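Local coordinates for protein prephenate dehydratase:Amino acid-binding ACT (Brucella abortus, PDB 6VH5) that probably catalyses the conversion of prephenate to phenylpyruvate in phenylalanine biosynthesis and binds phenylalanine itself in its ACT domain, at residues F56-E64 / A84-M95; I215-N225 / F256-G267. One frame throughout, in Å; residues are numbered along the deposited sequence.

Contact 1: F56-E64 / A84-M95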
loop_
_atom_site.group_PDB
_atom_site.type_symbol
_atom_site.label_atom_id
_atom_site.label_comp_id
_atom_site.label_asym_id
_atom_site.label_seq_id
_atom_site.Cartn_x
_atom_site.Cartn_y
_atom_site.Cartn_z
ATOM N N PHE A 56 -9.386 -7.200 3.694
ATOM C CA PHE A 56 -9.007 -7.850 2.441
ATOM C C PHE A 56 -8.838 -9.347 2.641
ATOM O O PHE A 56 -9.299 -10.155 1.826
ATOM C CB PHE A 56 -7.686 -7.279 1.911
ATOM C CG PHE A 56 -7.737 -5.833 1.521
ATOM C CD1 PHE A 56 -8.634 -5.383 0.571
ATOM C CD2 PHE A 56 -6.840 -4.932 2.067
ATOM C CE1 PHE A 56 -8.669 -4.062 0.213
ATOM C CE2 PHE A 56 -6.860 -3.611 1.703
ATOM C CZ PHE A 56 -7.779 -3.172 0.779
ATOM N N GLU A 57 -8.144 -9.727 3.715
ATOM C CA GLU A 57 -7.929 -11.135 4.023
ATOM C C GLU A 57 -9.254 -11.879 4.129
ATOM O O GLU A 57 -9.409 -12.962 3.553
ATOM C CB GLU A 57 -7.106 -11.256 5.309
ATOM C CG GLU A 57 -5.671 -10.752 5.158
ATOM C CD GLU A 57 -5.526 -9.221 5.220
ATOM O OE1 GLU A 57 -4.376 -8.738 5.079
ATOM O OE2 GLU A 57 -6.548 -8.503 5.373
ATOM N N ASP A 58 -10.241 -11.283 4.809
ATOM C CA ASP A 58 -11.564 -11.897 4.884
ATOM C C ASP A 58 -12.197 -12.000 3.503
ATOM O O ASP A 58 -12.897 -12.978 3.204
ATOM C CB ASP A 58 -12.469 -11.096 5.819
ATOM C CG ASP A 58 -12.084 -11.239 7.281
ATOM O OD1 ASP A 58 -11.651 -12.346 7.691
ATOM O OD2 ASP A 58 -12.217 -10.231 8.014
ATOM N N ALA A 59 -11.983 -10.988 2.656
ATOM C CA ALA A 59 -12.462 -11.072 1.281
ATOM C C ALA A 59 -11.767 -12.198 0.518
ATOM O O ALA A 59 -12.383 -12.831 -0.346
ATOM C CB ALA A 59 -12.270 -9.730 0.569
ATOM N N PHE A 60 -10.485 -12.449 0.802
ATOM C CA PHE A 60 -9.826 -13.610 0.205
ATOM C C PHE A 60 -10.424 -14.896 0.750
ATOM O O PHE A 60 -10.793 -15.798 -0.014
ATOM C CB PHE A 60 -8.317 -13.577 0.477
ATOM C CG PHE A 60 -7.531 -12.733 -0.493
ATOM C CD1 PHE A 60 -7.746 -11.362 -0.576
ATOM C CD2 PHE A 60 -6.553 -13.304 -1.297
ATOM C CE1 PHE A 60 -7.009 -10.572 -1.459
ATOM C CE2 PHE A 60 -5.813 -12.528 -2.175
ATOM C CZ PHE A 60 -6.038 -11.159 -2.257
ATOM N N ASN A 61 -10.548 -14.981 2.076
ATOM C CA ASN A 61 -11.014 -16.199 2.722
ATOM C C ASN A 61 -12.420 -16.573 2.271
ATOM O O ASN A 61 -12.756 -17.760 2.208
ATOM C CB ASN A 61 -10.949 -16.025 4.237
ATOM C CG ASN A 61 -11.271 -17.301 4.978
ATOM O OD1 ASN A 61 -10.489 -18.250 4.956
ATOM N ND2 ASN A 61 -12.417 -17.328 5.652
ATOM N N ALA A 62 -13.252 -15.574 1.967
ATOM C CA ALA A 62 -14.597 -15.832 1.456
ATOM C C ALA A 62 -14.566 -16.670 0.184
ATOM O O ALA A 62 -15.492 -17.453 -0.070
ATOM C CB ALA A 62 -15.309 -14.505 1.186
ATOM N N VAL A 63 -13.530 -16.481 -0.639
ATOM C CA VAL A 63 -13.359 -17.236 -1.870
ATOM C C VAL A 63 -12.763 -18.603 -1.574
ATOM O O VAL A 63 -13.133 -19.607 -2.197
ATOM C CB VAL A 63 -12.481 -16.422 -2.839
ATOM C CG1 VAL A 63 -12.075 -17.253 -4.061
ATOM C CG2 VAL A 63 -13.205 -15.152 -3.257
ATOM N N GLU A 64 -11.851 -18.658 -0.597
ATOM C CA GLU A 64 -11.205 -19.912 -0.237
ATOM C C GLU A 64 -12.203 -20.909 0.338
ATOM O O GLU A 64 -12.140 -22.102 0.026
ATOM C CB GLU A 64 -10.081 -19.643 0.764
ATOM C CG GLU A 64 -9.342 -20.900 1.190
ATOM C CD GLU A 64 -8.535 -21.498 0.061
ATOM O OE1 GLU A 64 -7.918 -20.715 -0.700
ATOM O OE2 GLU A 64 -8.522 -22.741 -0.070
ATOM N N ALA A 84 -4.811 -3.377 -1.266
ATOM C CA ALA A 84 -4.284 -4.629 -0.732
ATOM C C ALA A 84 -2.936 -4.940 -1.368
ATOM O O ALA A 84 -2.724 -4.696 -2.555
ATOM C CB ALA A 84 -5.250 -5.787 -0.984
ATOM N N ASP A 85 -2.035 -5.519 -0.574
ATOM C CA ASP A 85 -0.720 -5.940 -1.051
ATOM C C ASP A 85 -0.885 -7.243 -1.831
ATOM O O ASP A 85 -0.694 -8.349 -1.320
ATOM C CB ASP A 85 0.243 -6.093 0.118
ATOM C CG ASP A 85 1.674 -6.309 -0.328
ATOM O OD1 ASP A 85 1.892 -6.580 -1.526
ATOM O OD2 ASP A 85 2.585 -6.207 0.520
ATOM N N ILE A 86 -1.253 -7.096 -3.104
ATOM C CA ILE A 86 -1.496 -8.253 -3.960
ATOM C C ILE A 86 -0.228 -9.089 -4.127
ATOM O O ILE A 86 -0.299 -10.313 -4.301
ATOM C CB ILE A 86 -2.061 -7.787 -5.319
ATOM C CG1 ILE A 86 -2.555 -8.982 -6.143
ATOM C CG2 ILE A 86 -1.028 -6.948 -6.087
ATOM C CD1 ILE A 86 -3.860 -9.567 -5.659
ATOM N N HIS A 87 0.947 -8.451 -4.072
ATOM C CA HIS A 87 2.202 -9.174 -4.228
ATOM C C HIS A 87 2.434 -10.157 -3.086
ATOM O O HIS A 87 3.060 -11.202 -3.287
ATOM C CB HIS A 87 3.361 -8.178 -4.324
ATOM C CG HIS A 87 4.619 -8.751 -4.905
ATOM N ND1 HIS A 87 5.651 -7.957 -5.365
ATOM C CD2 HIS A 87 5.019 -10.032 -5.090
ATOM C CE1 HIS A 87 6.627 -8.725 -5.815
ATOM N NE2 HIS A 87 6.272 -9.987 -5.657
ATOM N N TYR A 88 1.946 -9.852 -1.887
ATOM C CA TYR A 88 2.116 -10.792 -0.786
ATOM C C TYR A 88 1.004 -11.836 -0.726
ATOM O O TYR A 88 1.283 -13.026 -0.532
ATOM C CB TYR A 88 2.186 -10.049 0.548
ATOM C CG TYR A 88 2.258 -10.979 1.736
ATOM C CD1 TYR A 88 3.465 -11.561 2.102
ATOM C CD2 TYR A 88 1.119 -11.292 2.485
ATOM C CE1 TYR A 88 3.549 -12.419 3.183
ATOM C CE2 TYR A 88 1.194 -12.151 3.572
ATOM C CZ TYR A 88 2.413 -12.711 3.914
ATOM O OH TYR A 88 2.507 -13.566 4.987
ATOM N N LEU A 89 -0.255 -11.413 -0.913
ATOM C CA LEU A 89 -1.399 -12.279 -0.623
ATOM C C LEU A 89 -1.650 -13.289 -1.735
ATOM O O LEU A 89 -1.905 -14.468 -1.462
ATOM C CB LEU A 89 -2.658 -11.435 -0.425
ATOM C CG LEU A 89 -2.676 -10.410 0.701
ATOM C CD1 LEU A 89 -3.835 -9.440 0.495
ATOM C CD2 LEU A 89 -2.781 -11.096 2.046
ATOM N N LEU A 90 -1.592 -12.845 -2.985
ATOM C CA LEU A 90 -1.972 -13.690 -4.108
ATOM C C LEU A 90 -1.015 -14.871 -4.303
ATOM O O LEU A 90 -1.486 -15.983 -4.579
ATOM C CB LEU A 90 -2.076 -12.847 -5.375
ATOM C CG LEU A 90 -2.696 -13.563 -6.572
ATOM C CD1 LEU A 90 -4.035 -14.195 -6.213
ATOM C CD2 LEU A 90 -2.849 -12.595 -7.724
ATOM N N PRO A 91 0.314 -14.695 -4.204
ATOM C CA PRO A 91 1.196 -15.876 -4.279
ATOM C C PRO A 91 0.967 -16.893 -3.172
ATOM O O PRO A 91 1.179 -18.089 -3.404
ATOM C CB PRO A 91 2.601 -15.263 -4.198
ATOM C CG PRO A 91 2.444 -13.921 -4.804
ATOM C CD PRO A 91 1.104 -13.448 -4.258
ATOM N N LEU A 92 0.533 -16.474 -1.976
ATOM C CA LEU A 92 0.296 -17.449 -0.914
ATOM C C LEU A 92 -1.071 -18.092 -1.013
ATOM O O LEU A 92 -1.250 -19.229 -0.563
ATOM C CB LEU A 92 0.441 -16.808 0.468
ATOM C CG LEU A 92 1.818 -16.265 0.837
ATOM C CD1 LEU A 92 1.817 -15.723 2.257
ATOM C CD2 LEU A 92 2.842 -17.380 0.687
ATOM N N ALA A 93 -2.031 -17.401 -1.608
ATOM C CA ALA A 93 -3.297 -18.043 -1.871
ATOM C C ALA A 93 -3.141 -18.900 -3.116
ATOM O O ALA A 93 -2.185 -18.759 -3.881
ATOM C CB ALA A 93 -4.403 -17.005 -2.059
ATOM N N ASP A 94 -4.062 -19.825 -3.303
ATOM C CA ASP A 94 -4.107 -20.552 -4.565
ATOM C C ASP A 94 -5.214 -19.980 -5.437
ATOM O O ASP A 94 -6.231 -20.613 -5.720
ATOM C CB ASP A 94 -4.276 -22.046 -4.342
ATOM C CG ASP A 94 -4.319 -22.801 -5.650
ATOM O OD1 ASP A 94 -3.293 -22.794 -6.370
ATOM O OD2 ASP A 94 -5.388 -23.356 -5.977
ATOM N N MET A 95 -5.032 -18.718 -5.801
ATOM C CA MET A 95 -6.071 -17.974 -6.483
ATOM C C MET A 95 -5.506 -17.336 -7.735
ATOM O O MET A 95 -4.289 -17.250 -7.932
ATOM C CB MET A 95 -6.720 -16.934 -5.578
ATOM C CG MET A 95 -7.635 -17.594 -4.577
ATOM S SD MET A 95 -8.559 -16.424 -3.609
ATOM C CE MET A 95 -7.939 -16.789 -1.968
#
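In the prephenate dehydratase domain, Phe-56 at the start of helix 56-64 lies against Ala-84, which leads into helix 86-92. The methyl CB of Ala-84 sits over the centre of the Phe-56 ring, 3.5 Å from its centroid, a CH-pi contact close to the ring normal. One turn on, Phe-60 reaches between the two helices, whose axes come no nearer than 11.7 Å and run roughly parallel, at 20°. Its CG stands beside the backbone N (chi1 -84°), which sends the outer end of the ring to Leu-89: CE2 is 3.8 Å from Leu-89 CB, and Leu-89 CD1 lies off-centre from the ring. Ile-86 CD1 and Ala-93 CB come in at the ring's edge.

The two helices pack beside a mixed five-stranded sheet; both segments touch strand 70-77, Val-63 resting on Ala-71 and Ile-86 on Ile-75. Beyond helix 86-92 the chain brings in Met-95. Its side chain bends at chi3 (-117°), which turns CE back to 3.8 Å from Phe-60 CD2, while SD packs 3.6 Å from Val-63 CG1. The sulfur stands oblique to the Phe-60 ring in a Met-aromatic contact. Glu-64 passes Met-95 CE at the margin, but its OE2 is salt-bridged to Lys-201. At the other end, Asp-85 N-caps helix 86-92, its OD1 accepting from Tyr-88 N at 3.3 Å.

Contact 2: I215-N225 / F256-G267. With PHE (phenylalanine), chain J.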
loop_
_atom_site.group_PDB
_atom_site.type_symbol
_atom_site.label_atom_id
_atom_site.label_comp_id
_atom_site.label_asym_id
_atom_site.label_seq_id
_atom_site.Cartn_x
_atom_site.Cartn_y
_atom_site.Cartn_z
ATOM N N ILE A 215 -5.416 -8.546 -23.761
ATOM C CA ILE A 215 -5.192 -9.641 -22.829
ATOM C C ILE A 215 -4.034 -9.265 -21.915
ATOM O O ILE A 215 -3.021 -8.720 -22.370
ATOM C CB ILE A 215 -4.887 -10.956 -23.573
ATOM C CG1 ILE A 215 -5.994 -11.274 -24.581
ATOM C CG2 ILE A 215 -4.690 -12.094 -22.587
ATOM C CD1 ILE A 215 -7.277 -11.726 -23.950
ATOM N N VAL A 216 -4.176 -9.560 -20.625
ATOM C CA VAL A 216 -3.134 -9.287 -19.641
ATOM C C VAL A 216 -2.696 -10.603 -19.023
ATOM O O VAL A 216 -3.529 -11.453 -18.693
ATOM C CB VAL A 216 -3.608 -8.314 -18.546
ATOM C CG1 VAL A 216 -2.490 -8.073 -17.537
ATOM C CG2 VAL A 216 -4.086 -7.011 -19.174
ATOM N N THR A 217 -1.389 -10.779 -18.883
ATOM C CA THR A 217 -0.830 -11.901 -18.152
ATOM C C THR A 217 -0.049 -11.346 -16.976
ATOM O O THR A 217 0.797 -10.463 -17.148
ATOM C CB THR A 217 0.058 -12.788 -19.041
ATOM O OG1 THR A 217 -0.765 -13.474 -19.992
ATOM C CG2 THR A 217 0.791 -13.831 -18.198
ATOM N N THR A 218 -0.367 -11.828 -15.783
ATOM C CA THR A 218 0.296 -11.401 -14.564
ATOM C C THR A 218 1.084 -12.580 -14.025
ATOM O O THR A 218 0.572 -13.702 -13.994
ATOM C CB THR A 218 -0.716 -10.900 -13.520
ATOM O OG1 THR A 218 -1.345 -9.694 -13.980
ATOM C CG2 THR A 218 -0.021 -10.627 -12.191
ATOM N N PHE A 219 2.333 -12.333 -13.641
ATOM C CA PHE A 219 3.183 -13.399 -13.144
ATOM C C PHE A 219 4.188 -12.838 -12.151
ATOM O O PHE A 219 4.440 -11.632 -12.100
ATOM C CB PHE A 219 3.913 -14.113 -14.294
ATOM C CG PHE A 219 4.792 -13.204 -15.127
ATOM C CD1 PHE A 219 6.141 -13.066 -14.842
ATOM C CD2 PHE A 219 4.267 -12.503 -16.199
ATOM C CE1 PHE A 219 6.952 -12.242 -15.620
ATOM C CE2 PHE A 219 5.062 -11.674 -16.967
ATOM C CZ PHE A 219 6.411 -11.543 -16.678
ATOM N N VAL A 220 4.769 -13.743 -11.367
ATOM C CA VAL A 220 5.877 -13.431 -10.475
ATOM C C VAL A 220 7.068 -14.282 -10.899
ATOM O O VAL A 220 6.914 -15.357 -11.483
ATOM C CB VAL A 220 5.540 -13.666 -8.987
ATOM C CG1 VAL A 220 4.519 -12.655 -8.515
ATOM C CG2 VAL A 220 5.026 -15.101 -8.754
ATOM N N PHE A 221 8.264 -13.796 -10.575
ATOM C CA PHE A 221 9.500 -14.527 -10.834
ATOM C C PHE A 221 10.568 -14.008 -9.882
ATOM O O PHE A 221 10.477 -12.886 -9.373
ATOM C CB PHE A 221 9.964 -14.387 -12.294
ATOM C CG PHE A 221 10.266 -12.954 -12.718
ATOM C CD1 PHE A 221 11.533 -12.419 -12.557
ATOM C CD2 PHE A 221 9.275 -12.153 -13.265
ATOM C CE1 PHE A 221 11.807 -11.112 -12.932
ATOM C CE2 PHE A 221 9.538 -10.839 -13.654
ATOM C CZ PHE A 221 10.795 -10.315 -13.478
ATOM N N ARG A 222 11.583 -14.835 -9.649
ATOM C CA ARG A 222 12.695 -14.492 -8.770
ATOM C C ARG A 222 14.023 -14.427 -9.525
ATOM O O ARG A 222 14.300 -15.263 -10.393
ATOM C CB ARG A 222 12.804 -15.502 -7.629
ATOM C CG ARG A 222 11.613 -15.438 -6.701
ATOM C CD ARG A 222 11.554 -16.603 -5.778
ATOM N NE ARG A 222 10.334 -16.543 -4.985
ATOM C CZ ARG A 222 10.239 -17.009 -3.749
ATOM N NH1 ARG A 222 11.301 -17.562 -3.179
ATOM N NH2 ARG A 222 9.092 -16.909 -3.086
ATOM N N VAL A 223 14.860 -13.451 -9.155
ATOM C CA VAL A 223 16.242 -13.375 -9.609
ATOM C C VAL A 223 17.152 -13.162 -8.408
ATOM O O VAL A 223 16.715 -12.814 -7.310
ATOM C CB VAL A 223 16.489 -12.252 -10.646
ATOM C CG1 VAL A 223 15.726 -12.524 -11.925
ATOM C CG2 VAL A 223 16.138 -10.878 -10.068
ATOM N N ARG A 224 18.436 -13.410 -8.635
ATOM C CA ARG A 224 19.472 -13.041 -7.687
ATOM C C ARG A 224 19.606 -11.518 -7.632
ATOM O O ARG A 224 19.319 -10.807 -8.601
ATOM C CB ARG A 224 20.788 -13.689 -8.104
ATOM C CG ARG A 224 20.836 -15.194 -7.842
ATOM C CD ARG A 224 22.128 -15.850 -8.327
ATOM N NE ARG A 224 23.359 -15.425 -7.662
ATOM C CZ ARG A 224 24.359 -14.799 -8.282
ATOM N NH1 ARG A 224 24.264 -14.514 -9.578
ATOM N NH2 ARG A 224 25.453 -14.458 -7.612
ATOM N N ASN A 225 20.002 -11.018 -6.465
ATOM C CA ASN A 225 20.146 -9.582 -6.235
ATOM C C ASN A 225 21.547 -9.106 -6.639
ATOM O O ASN A 225 22.336 -8.649 -5.812
ATOM C CB ASN A 225 19.840 -9.255 -4.774
ATOM C CG ASN A 225 19.757 -7.758 -4.508
ATOM O OD1 ASN A 225 19.141 -7.007 -5.268
ATOM N ND2 ASN A 225 20.422 -7.311 -3.447
ATOM N N PHE A 256 19.218 -9.712 1.669
ATOM C CA PHE A 256 19.245 -9.052 0.365
ATOM C C PHE A 256 19.892 -9.953 -0.682
ATOM O O PHE A 256 20.645 -9.496 -1.549
ATOM C CB PHE A 256 19.973 -7.711 0.444
ATOM C CG PHE A 256 19.084 -6.552 0.795
ATOM C CD1 PHE A 256 18.385 -6.533 1.999
ATOM C CD2 PHE A 256 18.954 -5.472 -0.072
ATOM C CE1 PHE A 256 17.564 -5.466 2.331
ATOM C CE2 PHE A 256 18.133 -4.397 0.252
ATOM C CZ PHE A 256 17.437 -4.395 1.459
ATOM N N ILE A 257 19.604 -11.249 -0.595
ATOM C CA ILE A 257 20.205 -12.254 -1.464
ATOM C C ILE A 257 19.413 -12.424 -2.755
ATOM O O ILE A 257 19.992 -12.619 -3.824
ATOM C CB ILE A 257 20.320 -13.585 -0.699
ATOM C CG1 ILE A 257 21.236 -13.422 0.514
ATOM C CG2 ILE A 257 20.811 -14.691 -1.622
ATOM C CD1 ILE A 257 21.095 -14.533 1.550
ATOM N N ALA A 258 18.092 -12.322 -2.694
ATOM C CA ALA A 258 17.242 -12.600 -3.839
ATOM C C ALA A 258 16.078 -11.625 -3.850
ATOM O O ALA A 258 15.749 -11.013 -2.831
ATOM C CB ALA A 258 16.715 -14.043 -3.802
ATOM N N THR A 259 15.465 -11.471 -5.023
ATOM C CA THR A 259 14.394 -10.501 -5.193
ATOM C C THR A 259 13.248 -11.135 -5.967
ATOM O O THR A 259 13.476 -11.831 -6.957
ATOM C CB THR A 259 14.876 -9.245 -5.929
ATOM O OG1 THR A 259 16.158 -8.868 -5.415
ATOM C CG2 THR A 259 13.887 -8.085 -5.707
ATOM N N GLN A 260 12.018 -10.877 -5.532
ATOM C CA GLN A 260 10.853 -11.315 -6.286
ATOM C C GLN A 260 10.208 -10.119 -6.982
ATOM O O GLN A 260 10.210 -9.001 -6.462
ATOM C CB GLN A 260 9.828 -12.023 -5.393
ATOM C CG GLN A 260 8.726 -12.712 -6.194
ATOM C CD GLN A 260 7.930 -13.694 -5.374
ATOM O OE1 GLN A 260 8.468 -14.682 -4.877
ATOM N NE2 GLN A 260 6.638 -13.434 -5.234
ATOM N N PHE A 261 9.660 -10.368 -8.171
ATOM C CA PHE A 261 9.048 -9.334 -8.993
ATOM C C PHE A 261 7.619 -9.733 -9.317
ATOM O O PHE A 261 7.324 -10.910 -9.556
ATOM C CB PHE A 261 9.827 -9.093 -10.310
ATOM C CG PHE A 261 11.086 -8.278 -10.136
ATOM C CD1 PHE A 261 11.050 -6.882 -10.262
ATOM C CD2 PHE A 261 12.288 -8.889 -9.796
ATOM C CE1 PHE A 261 12.192 -6.114 -10.072
ATOM C CE2 PHE A 261 13.435 -8.130 -9.599
ATOM C CZ PHE A 261 13.389 -6.738 -9.740
ATOM N N TYR A 262 6.741 -8.742 -9.311
ATOM C CA TYR A 262 5.353 -8.892 -9.719
ATOM C C TYR A 262 5.187 -8.114 -11.013
ATOM O O TYR A 262 5.579 -6.949 -11.082
ATOM C CB TYR A 262 4.412 -8.375 -8.612
ATOM C CG TYR A 262 2.928 -8.518 -8.866
ATOM C CD1 TYR A 262 2.178 -9.492 -8.210
ATOM C CD2 TYR A 262 2.260 -7.632 -9.712
ATOM C CE1 TYR A 262 0.801 -9.602 -8.414
ATOM C CE2 TYR A 262 0.891 -7.735 -9.937
ATOM C CZ TYR A 262 0.166 -8.725 -9.285
ATOM O OH TYR A 262 -1.190 -8.829 -9.515
ATOM N N ALA A 263 4.619 -8.745 -12.035
ATOM C CA ALA A 263 4.612 -8.128 -13.354
ATOM C C ALA A 263 3.316 -8.410 -14.100
ATOM O O ALA A 263 2.728 -9.488 -13.964
ATOM C CB ALA A 263 5.797 -8.621 -14.198
ATOM N N ASP A 264 2.878 -7.419 -14.874
ATOM C CA ASP A 264 1.811 -7.555 -15.856
ATOM C C ASP A 264 2.413 -7.282 -17.232
ATOM O O ASP A 264 3.167 -6.316 -17.393
ATOM C CB ASP A 264 0.669 -6.549 -15.620
ATOM C CG ASP A 264 -0.042 -6.709 -14.267
ATOM O OD1 ASP A 264 0.238 -7.651 -13.487
ATOM O OD2 ASP A 264 -0.913 -5.853 -13.994
ATOM N N ILE A 265 2.089 -8.121 -18.219
ATOM C CA ILE A 265 2.409 -7.840 -19.616
ATOM C C ILE A 265 1.102 -7.884 -20.403
ATOM O O ILE A 265 0.107 -8.492 -19.988
ATOM C CB ILE A 265 3.442 -8.818 -20.242
ATOM C CG1 ILE A 265 2.919 -10.246 -20.189
ATOM C CG2 ILE A 265 4.815 -8.737 -19.563
ATOM C CD1 ILE A 265 3.865 -11.246 -20.750
ATOM N N GLU A 266 1.110 -7.210 -21.544
ATOM C CA GLU A 266 0.002 -7.239 -22.495
ATOM C C GLU A 266 0.323 -8.315 -23.526
ATOM O O GLU A 266 1.177 -8.130 -24.395
ATOM C CB GLU A 266 -0.200 -5.859 -23.112
ATOM C CG GLU A 266 -0.575 -4.822 -22.047
ATOM C CD GLU A 266 -0.778 -3.410 -22.576
ATOM O OE1 GLU A 266 -0.077 -2.990 -23.528
ATOM O OE2 GLU A 266 -1.662 -2.718 -22.026
ATOM N N GLY A 267 -0.326 -9.454 -23.391
ATOM C CA GLY A 267 -0.083 -10.607 -24.225
ATOM C C GLY A 267 -0.655 -11.852 -23.588
ATOM O O GLY A 267 -0.971 -11.893 -22.396
HETATM N N PHE J . 19.411 -6.290 -7.955
HETATM C CA PHE J . 19.113 -6.919 -9.236
HETATM C C PHE J . 19.587 -6.082 -10.424
HETATM O O PHE J . 19.260 -6.407 -11.571
HETATM C CB PHE J . 17.617 -7.193 -9.370
HETATM C CG PHE J . 16.739 -6.038 -8.939
HETATM C CD1 PHE J . 16.122 -6.047 -7.696
HETATM C CD2 PHE J . 16.512 -4.966 -9.780
HETATM C CE1 PHE J . 15.310 -4.988 -7.292
HETATM C CE2 PHE J . 15.707 -3.910 -9.389
HETATM C CZ PHE J . 15.100 -3.923 -8.139
HETATM O OXT PHE J . 20.291 -5.079 -10.267
#
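Strands 215-224 and 258-266 are the two central, antiparallel strands of the four-stranded ACT-domain sheet. Paired N-H and C=O groups join Thr-217 to Ile-265, Phe-219 to Ala-263, Phe-221 to Phe-261 and Val-223 to Thr-259, each pair bonded both ways; single bonds close the two ends, Gly-267 N to Ile-215 O and Asn-225 N to Ile-257 O. Side-chain bonds add to these. Thr-217 OG1 donates to Gly-267 O (2.9 Å). Thr-218 OG1 gives its proton to Asp-264 OD1 at 2.6 Å, coming from above the carboxylate plane; Tyr-294 OH is a second partner of that hydroxyl, and Arg-195 forms a salt bridge with Asp-264 OD2. Gln-260, on the face of Thr-218 and Asp-264, takes Arg-222 NE on its OE1 at 2.6 Å and, weakly, NH2, the guanidinium and amide planes 35° apart.

The other face, turned to helix 229-240, carries Phe-219, Phe-221 and Phe-261. Phe-221 has its CG between the backbone N and the carbonyl carbon (chi1 61°), which swings the ring across to Phe-261, whose CB lies over its face; the two rings are nearly parallel but slid apart. Phe-219 covers Ala-263 CB in the same manner.

Bound phenylalanine lies at the Asn-225 end. Its ring CD1 is 3.5 Å from Phe-261 CZ and also near Thr-259 CG2, whereas Thr-259 OG1 bonds to Gln-251. Leu-230 N and, from the second subunit, Met-244 O and Asn-243 OD1 are further hydrogen-bond partners. Asn-225 uses both ends of its amide: ND2 donates to Phe-256 O at 2.9 Å, and OD1, which also bonds Gln-251, accepts from the ligand N at 2.8 Å.

In the fold
Contact 1 belongs to the dehydratase domain and contact 2 to the ACT domain, with centres about 18 Å apart, yet they meet directly. His-87, on the side of helix 86-92 turned from helix 56-64, approaches Gln-260 and its ring meets that of Tyr-262, and Ile-86 CG1 lies against Tyr-262 OH; Arg-289, on the strand beside 215-224, bonds back to Pro-91 O. Contact 1 is partly buried and held across its segments by apolar and aromatic packing. Contact 2 is more deeply buried, and main-chain bonds within a sheet, helped by side-chain hydrogen bonds, hold it. Both reach the second subunit, but in contact 2 that subunit helps complete a ligand pocket.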